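Local atomic coordinates of calcium-regulated actin-bundling protein (Dictyostelium discoideum, PDB entry 4X3N), a protein that bundles actin filaments under calcium control and may contribute to the structure and reorganization of filopodia and pseudopodia during cell movement. Residues A[48-53]-A[59-64]; A[75-78]-A[84-87]; A[109-114]-A[127-132]. All blocks are in the same frame, centred on the assembly; numbering follows the deposited sequence.

Interaction 1 (A[48-53]-A[59-64])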
# COMPACT_ATOMS: atom_id res chain seq x y z
N HIS A 48 -9.06 -5.11 24.36
CA HIS A 48 -8.09 -4.37 25.11
C HIS A 48 -8.71 -3.07 25.60
O HIS A 48 -8.54 -2.68 26.78
CB HIS A 48 -6.84 -4.00 24.30
CG HIS A 48 -5.80 -5.04 24.32
ND1 HIS A 48 -5.92 -6.20 23.60
CD2 HIS A 48 -4.64 -5.13 25.01
CE1 HIS A 48 -4.86 -6.96 23.80
NE2 HIS A 48 -4.08 -6.35 24.67
N PHE A 49 -9.36 -2.38 24.70
CA PHE A 49 -10.01 -1.10 25.09
C PHE A 49 -11.04 -1.27 26.21
O PHE A 49 -11.00 -0.55 27.23
CB PHE A 49 -10.65 -0.46 23.87
CG PHE A 49 -11.44 0.81 24.20
CD1 PHE A 49 -10.79 1.96 24.50
CD2 PHE A 49 -12.81 0.80 24.26
CE1 PHE A 49 -11.47 3.12 24.84
CE2 PHE A 49 -13.50 1.97 24.60
CZ PHE A 49 -12.81 3.11 24.88
N LEU A 50 -11.96 -2.24 26.03
CA LEU A 50 -13.01 -2.49 26.97
C LEU A 50 -12.47 -2.93 28.32
O LEU A 50 -12.89 -2.38 29.34
CB LEU A 50 -14.00 -3.50 26.43
CG LEU A 50 -14.83 -3.08 25.25
CD1 LEU A 50 -15.55 -4.30 24.72
CD2 LEU A 50 -15.86 -1.99 25.57
N ASN A 51 -11.54 -3.88 28.37
CA ASN A 51 -10.90 -4.21 29.64
C ASN A 51 -10.32 -3.01 30.37
O ASN A 51 -10.39 -2.97 31.57
CB ASN A 51 -9.73 -5.17 29.45
CG ASN A 51 -10.21 -6.60 29.24
OD1 ASN A 51 -11.32 -6.95 29.60
ND2 ASN A 51 -9.35 -7.42 28.67
N ALA A 52 -9.69 -2.09 29.65
CA ALA A 52 -9.01 -0.99 30.27
C ALA A 52 -10.03 0.04 30.82
O ALA A 52 -9.84 0.64 31.87
CB ALA A 52 -8.08 -0.30 29.29
N TYR A 53 -11.11 0.22 30.10
CA TYR A 53 -12.01 1.30 30.43
C TYR A 53 -13.38 0.79 30.86
O TYR A 53 -14.38 1.52 30.79
CB TYR A 53 -12.13 2.22 29.22
CG TYR A 53 -10.97 3.13 29.04
CD1 TYR A 53 -10.78 4.22 29.87
CD2 TYR A 53 -10.03 2.88 28.03
CE1 TYR A 53 -9.67 5.03 29.70
CE2 TYR A 53 -8.94 3.70 27.82
CZ TYR A 53 -8.74 4.78 28.66
OH TYR A 53 -7.61 5.54 28.51
N LYS A 59 -21.35 0.60 29.41
CA LYS A 59 -22.69 0.76 28.84
C LYS A 59 -22.72 1.03 27.35
O LYS A 59 -23.80 0.90 26.71
CB LYS A 59 -23.43 1.86 29.58
CG LYS A 59 -23.67 1.56 31.07
CD LYS A 59 -24.04 2.84 31.86
CE LYS A 59 -25.20 3.59 31.18
NZ LYS A 59 -25.96 4.57 32.02
N GLU A 60 -21.56 1.38 26.77
CA GLU A 60 -21.45 1.51 25.31
C GLU A 60 -20.98 0.24 24.67
O GLU A 60 -20.91 0.14 23.45
CB GLU A 60 -20.45 2.57 24.94
CG GLU A 60 -20.67 3.85 25.71
CD GLU A 60 -22.05 4.47 25.52
OE1 GLU A 60 -22.43 4.73 24.35
OE2 GLU A 60 -22.70 4.77 26.58
N ALA A 61 -20.67 -0.75 25.48
CA ALA A 61 -20.15 -1.98 24.90
C ALA A 61 -21.00 -2.49 23.76
O ALA A 61 -20.50 -2.83 22.69
CB ALA A 61 -19.98 -3.05 25.97
N GLU A 62 -22.29 -2.49 23.93
CA GLU A 62 -23.18 -2.96 22.90
C GLU A 62 -23.05 -2.19 21.58
O GLU A 62 -23.11 -2.77 20.52
CB GLU A 62 -24.63 -2.96 23.38
CG GLU A 62 -25.62 -3.45 22.35
CD GLU A 62 -25.36 -4.89 21.94
OE1 GLU A 62 -24.71 -5.67 22.67
OE2 GLU A 62 -25.74 -5.24 20.81
N PHE A 63 -22.88 -0.88 21.66
CA PHE A 63 -22.69 -0.14 20.47
C PHE A 63 -21.33 -0.47 19.83
O PHE A 63 -21.17 -0.56 18.62
CB PHE A 63 -22.71 1.33 20.84
CG PHE A 63 -22.64 2.24 19.67
CD1 PHE A 63 -21.40 2.58 19.10
CD2 PHE A 63 -23.80 2.82 19.16
CE1 PHE A 63 -21.34 3.43 18.01
CE2 PHE A 63 -23.74 3.69 18.07
CZ PHE A 63 -22.53 3.97 17.47
N ILE A 64 -20.35 -0.64 20.67
CA ILE A 64 -18.98 -0.88 20.18
C ILE A 64 -19.02 -2.16 19.39
O ILE A 64 -18.43 -2.28 18.30
CB ILE A 64 -17.99 -0.90 21.33
CG1 ILE A 64 -17.73 0.53 21.82
CG2 ILE A 64 -16.62 -1.52 20.87
CD1 ILE A 64 -17.18 0.60 23.20

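Interaction 2 (A[75-78]-A[84-87])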
# COMPACT_ATOMS: atom_id res chain seq x y z
N ALA A 75 -15.94 -2.00 6.24
CA ALA A 75 -15.05 -1.09 5.49
C ALA A 75 -13.79 -1.79 5.06
O ALA A 75 -13.38 -1.67 3.89
CB ALA A 75 -14.77 0.16 6.28
N ASP A 76 -13.22 -2.61 5.97
CA ASP A 76 -12.08 -3.44 5.68
C ASP A 76 -12.36 -4.52 4.60
O ASP A 76 -11.56 -4.72 3.66
CB ASP A 76 -11.57 -4.13 6.96
CG ASP A 76 -10.21 -4.70 6.79
OD1 ASP A 76 -9.30 -4.03 6.29
OD2 ASP A 76 -9.98 -5.85 7.17
N MET A 77 -13.49 -5.21 4.74
CA MET A 77 -13.91 -6.19 3.72
C MET A 77 -13.95 -5.61 2.32
O MET A 77 -13.46 -6.20 1.37
CB MET A 77 -15.31 -6.68 4.04
CG MET A 77 -15.30 -7.74 5.15
SD MET A 77 -16.98 -8.12 5.72
CE MET A 77 -17.60 -8.97 4.28
N HIS A 78 -14.55 -4.44 2.16
CA HIS A 78 -14.59 -3.85 0.88
C HIS A 78 -13.19 -3.54 0.36
O HIS A 78 -12.92 -3.68 -0.80
CB HIS A 78 -15.43 -2.59 0.95
CG HIS A 78 -16.82 -2.89 1.31
ND1 HIS A 78 -17.72 -1.92 1.72
CD2 HIS A 78 -17.49 -4.07 1.35
CE1 HIS A 78 -18.88 -2.50 1.98
NE2 HIS A 78 -18.76 -3.80 1.74
N LEU A 84 -18.51 -11.67 1.57
CA LEU A 84 -19.23 -12.55 2.47
C LEU A 84 -18.46 -12.65 3.80
O LEU A 84 -17.25 -12.95 3.83
CB LEU A 84 -19.41 -13.91 1.80
CG LEU A 84 -20.22 -13.83 0.50
CD1 LEU A 84 -20.02 -15.10 -0.31
CD2 LEU A 84 -21.69 -13.55 0.79
N VAL A 85 -19.18 -12.43 4.90
CA VAL A 85 -18.52 -12.40 6.22
C VAL A 85 -17.76 -13.66 6.56
O VAL A 85 -16.76 -13.57 7.22
CB VAL A 85 -19.47 -12.04 7.39
CG1 VAL A 85 -20.13 -10.68 7.12
CG2 VAL A 85 -20.54 -13.07 7.57
N PHE A 86 -18.23 -14.82 6.11
CA PHE A 86 -17.61 -16.09 6.45
C PHE A 86 -16.35 -16.37 5.68
O PHE A 86 -15.68 -17.38 5.93
CB PHE A 86 -18.60 -17.28 6.30
CG PHE A 86 -19.10 -17.51 4.92
CD1 PHE A 86 -18.38 -18.31 4.05
CD2 PHE A 86 -20.30 -16.96 4.49
CE1 PHE A 86 -18.83 -18.56 2.78
CE2 PHE A 86 -20.78 -17.21 3.21
CZ PHE A 86 -20.03 -17.99 2.34
N LYS A 87 -15.99 -15.48 4.77
CA LYS A 87 -14.71 -15.59 4.05
C LYS A 87 -13.76 -14.45 4.49
O LYS A 87 -12.73 -14.20 3.89
CB LYS A 87 -14.96 -15.47 2.58
CG LYS A 87 -15.97 -16.48 2.05
CD LYS A 87 -16.36 -16.13 0.62
CE LYS A 87 -15.26 -16.55 -0.34
NZ LYS A 87 -15.07 -18.05 -0.28

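Interaction 3 (A[109-114]-A[127-132])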
# COMPACT_ATOMS: atom_id res chain seq x y z
N PHE A 109 -25.38 5.22 9.38
CA PHE A 109 -26.07 4.24 10.19
C PHE A 109 -26.82 4.92 11.34
O PHE A 109 -28.00 4.74 11.49
CB PHE A 109 -25.13 3.21 10.74
CG PHE A 109 -25.80 2.21 11.64
CD1 PHE A 109 -26.05 2.50 12.96
CD2 PHE A 109 -26.20 0.97 11.14
CE1 PHE A 109 -26.69 1.59 13.77
CE2 PHE A 109 -26.79 0.03 11.97
CZ PHE A 109 -27.04 0.35 13.28
N CYS A 110 -26.10 5.74 12.09
CA CYS A 110 -26.64 6.42 13.27
C CYS A 110 -27.68 7.49 12.97
O CYS A 110 -28.42 7.91 13.89
CB CYS A 110 -25.49 7.09 14.03
SG CYS A 110 -24.40 5.91 14.86
N GLU A 111 -27.66 8.00 11.74
CA GLU A 111 -28.61 9.05 11.28
C GLU A 111 -29.89 8.48 10.72
O GLU A 111 -30.87 9.20 10.58
CB GLU A 111 -27.97 9.94 10.20
CG GLU A 111 -27.29 11.17 10.78
CD GLU A 111 -26.13 11.71 9.93
OE1 GLU A 111 -26.05 11.43 8.71
OE2 GLU A 111 -25.28 12.42 10.51
N ASP A 112 -29.86 7.21 10.34
CA ASP A 112 -31.01 6.52 9.88
C ASP A 112 -32.05 6.29 11.03
O ASP A 112 -31.75 5.66 12.05
CB ASP A 112 -30.58 5.19 9.27
CG ASP A 112 -31.74 4.46 8.70
OD1 ASP A 112 -32.86 4.99 8.88
OD2 ASP A 112 -31.55 3.35 8.12
N PRO A 113 -33.29 6.81 10.87
CA PRO A 113 -34.31 6.63 11.92
C PRO A 113 -34.65 5.20 12.28
O PRO A 113 -34.94 4.91 13.43
CB PRO A 113 -35.51 7.35 11.36
CG PRO A 113 -34.88 8.48 10.62
CD PRO A 113 -33.71 7.84 9.91
N LYS A 114 -34.53 4.29 11.34
CA LYS A 114 -34.52 2.88 11.66
C LYS A 114 -33.58 2.51 12.84
O LYS A 114 -33.76 1.46 13.42
CB LYS A 114 -34.08 2.16 10.41
CG LYS A 114 -34.03 0.66 10.50
CD LYS A 114 -33.91 0.12 9.08
CE LYS A 114 -33.07 -1.15 8.99
NZ LYS A 114 -33.81 -2.32 9.51
N PRO A 127 -21.01 9.28 16.40
CA PRO A 127 -19.95 9.93 15.59
C PRO A 127 -20.37 11.35 15.22
O PRO A 127 -21.47 11.75 15.52
CB PRO A 127 -19.87 9.08 14.36
CG PRO A 127 -21.24 8.45 14.25
CD PRO A 127 -21.79 8.30 15.62
N GLN A 128 -19.48 12.07 14.56
CA GLN A 128 -19.74 13.43 14.11
C GLN A 128 -19.56 13.49 12.62
O GLN A 128 -18.58 12.99 12.05
CB GLN A 128 -18.80 14.40 14.83
CG GLN A 128 -18.70 15.80 14.22
CD GLN A 128 -17.58 16.63 14.85
OE1 GLN A 128 -16.46 16.13 15.12
NE2 GLN A 128 -17.87 17.90 15.10
N MET A 129 -20.50 14.13 11.96
CA MET A 129 -20.44 14.23 10.51
C MET A 129 -19.38 15.27 10.20
O MET A 129 -19.27 16.27 10.89
CB MET A 129 -21.80 14.64 9.92
CG MET A 129 -21.89 14.47 8.41
SD MET A 129 -22.16 12.74 7.93
CE MET A 129 -20.61 12.19 7.16
N LEU A 130 -18.59 15.03 9.17
CA LEU A 130 -17.60 16.00 8.76
C LEU A 130 -17.40 15.92 7.29
O LEU A 130 -17.50 14.83 6.71
CB LEU A 130 -16.27 15.66 9.41
CG LEU A 130 -16.08 15.74 10.89
CD1 LEU A 130 -14.68 15.25 11.16
CD2 LEU A 130 -16.26 17.19 11.36
N THR A 131 -17.04 17.05 6.67
CA THR A 131 -16.62 16.97 5.26
C THR A 131 -15.36 16.10 5.13
O THR A 131 -14.63 15.87 6.09
CB THR A 131 -16.26 18.32 4.67
OG1 THR A 131 -15.09 18.79 5.32
CG2 THR A 131 -17.36 19.33 4.90
N ALA A 132 -15.07 15.69 3.90
CA ALA A 132 -13.93 14.86 3.62
C ALA A 132 -12.66 15.50 4.09
O ALA A 132 -11.79 14.84 4.65
CB ALA A 132 -13.85 14.59 2.13

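Interaction 1 (A[48-53]-A[59-64])
Ile64 meets Leu50 and Phe49 at the centre of this contact, and the meeting is wholly apolar. The tight part is built round one methyl group. Ile64 CD1 lies 3.8 Å from Leu50 CD2 and 4.2 Å from Phe49 CE2. The two branched chains, Leu50 and Ile64, run past one another in opposite directions and meet at their terminal methyls, Leu50 CD2 and Ile64 CD1. Phe49 comes in differently. Its side chain crosses that of Ile64 at about a right angle, and the methyl sits at the edge of the ring, near the ring plane. Phe49 CG is anti to the backbone N (chi1 175°), which swings the ring beside the carbonyl carbon and presents CE2 to the methyl. In Ile64, CG1 lies opposite the carbonyl carbon (chi1 -75°), and a nearly extended chi2 of 160° carries CD1 across to helix 42-57.

The packing is looser at Ala61. Leu50 CD2 stands 4.3 Å from Ala61 CB, although the CA atoms of Leu50 and Ala61 make the closest backbone approach at 7.5 Å. No hydrogen bond joins the two segments. The polar residues look to other partners. Asn51 OD1 accepts from the backbone N of Ala275, and Glu62 forms a salt bridge with Arg281. Lys59 is on the solvent side.

All four touching residues are buried. Trp277 and Trp278 of helix 273-290 add to the packing round Ala61 and Leu50. Leu157 of helix 153-160, the helix that carries the calcium ligand Glu155, touches both Phe49 and Ile64. The contact is therefore a core interface between two successive helices, 42-57 and 61-79, joined by a short turn in a mainly helical protein and packed against the exiting helix of its EF-hand calcium site.

Interaction 2 (A[75-78]-A[84-87])
Met77 bridges the gap to Leu84 and Val85 with its terminal methyl group. Just before it on helix 61-79, Asp76 serves other partners. Its OD2 makes a salt bridge with Lys80, one turn on, and a hydrogen bond with Tyr88, just past the 84-87 segment.

Met77 itself is buried, and its side chain makes every contact between the segments. CG lies beside the backbone N, and chi2 of 170° extends the chain away from the helix. A bend at chi3 (70°) then turns CE to meet the other segment. The methyl comes down over the face of the peptide that links Leu84 to Val85. It stands 3.8 Å from Leu84 C and 3.9 Å from Val85 N. Met77 CE also touches one branch of the valine, Val85 CG1, at 4.2 Å. The backbone under the methyl is held in a tight turn, with Lys87 N bonded to Leu84 O at 3.0 Å. No hydrogen bond crosses the contact.

His78, next in sequence, leaves this packing and lies against Asn146 of the second subunit, a residue of that subunit's calcium site. On the far side of the turn, Phe86 packs on Glu201 and Glu202 of helix 181-211.

This is a short return of the chain after a helix, with a 3-10 turn laid on a methionine. It leads to strand 93-95, whose antiparallel pairing with strand 150-152 of the calcium loop resembles the strand link between paired EF-hand loops.

Interaction 3 (A[109-114]-A[127-132])
Cys110 and Pro127 form the closer of two side-chain meetings here, and Glu111 and Met129 form the other. The thiol of Cys110 points at one side of the proline ring. Its SG lies 3.6 Å from Pro127 CD and 4.1 Å from Pro127 CG, so the sulfur rests against the CD-CG bond. SG is anti to the carbonyl carbon (chi1 -71°), and the side chain leaves the helix on the side of the loop.

Glu111 and Met129 are set differently. Their side chains cross at about a right angle. Glu111 is extended beyond CG, which brings its carboxylate to the thioether. Both oxygens stand at nearly the same range, with OE2 of Glu111 4.1 Å and OE1 4.2 Å from SD of Met129. Met129 is bent at chi2 and chi3, folding its sulfur back beside the carboxylate. This is loose surface packing, with no hydrogen bond between the segments.

The backbone changes course just after Glu111. Asp112 leaves the helix and makes an Asx turn, in which Lys114 N donates to Asp112 OD1 at 3.1 Å. The donor sits above the carboxylate plane, 59° out of it, and the bond is bent (139° at the hydrogen).

Pro127 and Met129 also lean on Cys107, one turn earlier on helix 96-111, and Phe109 of that helix touches Val67 of helix 61-79. Thr131 is the N-cap of helix 132-143, which leads to the calcium ligand Asp144. The loop thus lies along the end of helix 96-111 on its way from helix 116-121 into helix 132-143.

How the interactions relate
Burial falls from interaction 1 to interaction 3. Interaction 1 is core, interaction 2 is partly buried, and interaction 3 is at the surface. None has a hydrogen bond between its segments, yet the chemistry shifts. Interaction 1 is purely hydrocarbon, interaction 2 sets a methyl on a peptide, and interaction 3 brings in sulfur and a carboxylate. Helix 61-79 serves both interactions 1 and 2, whose centres are 23 Å apart on opposite sides of the chain's centre. Interactions 1 and 3 touch directly, Phe63 CZ packing 3.8 Å from Cys110 SG. Interaction 2 touches neither; its nearest atoms are about 12 Å from interaction 1 and about 11 Å from interaction 3.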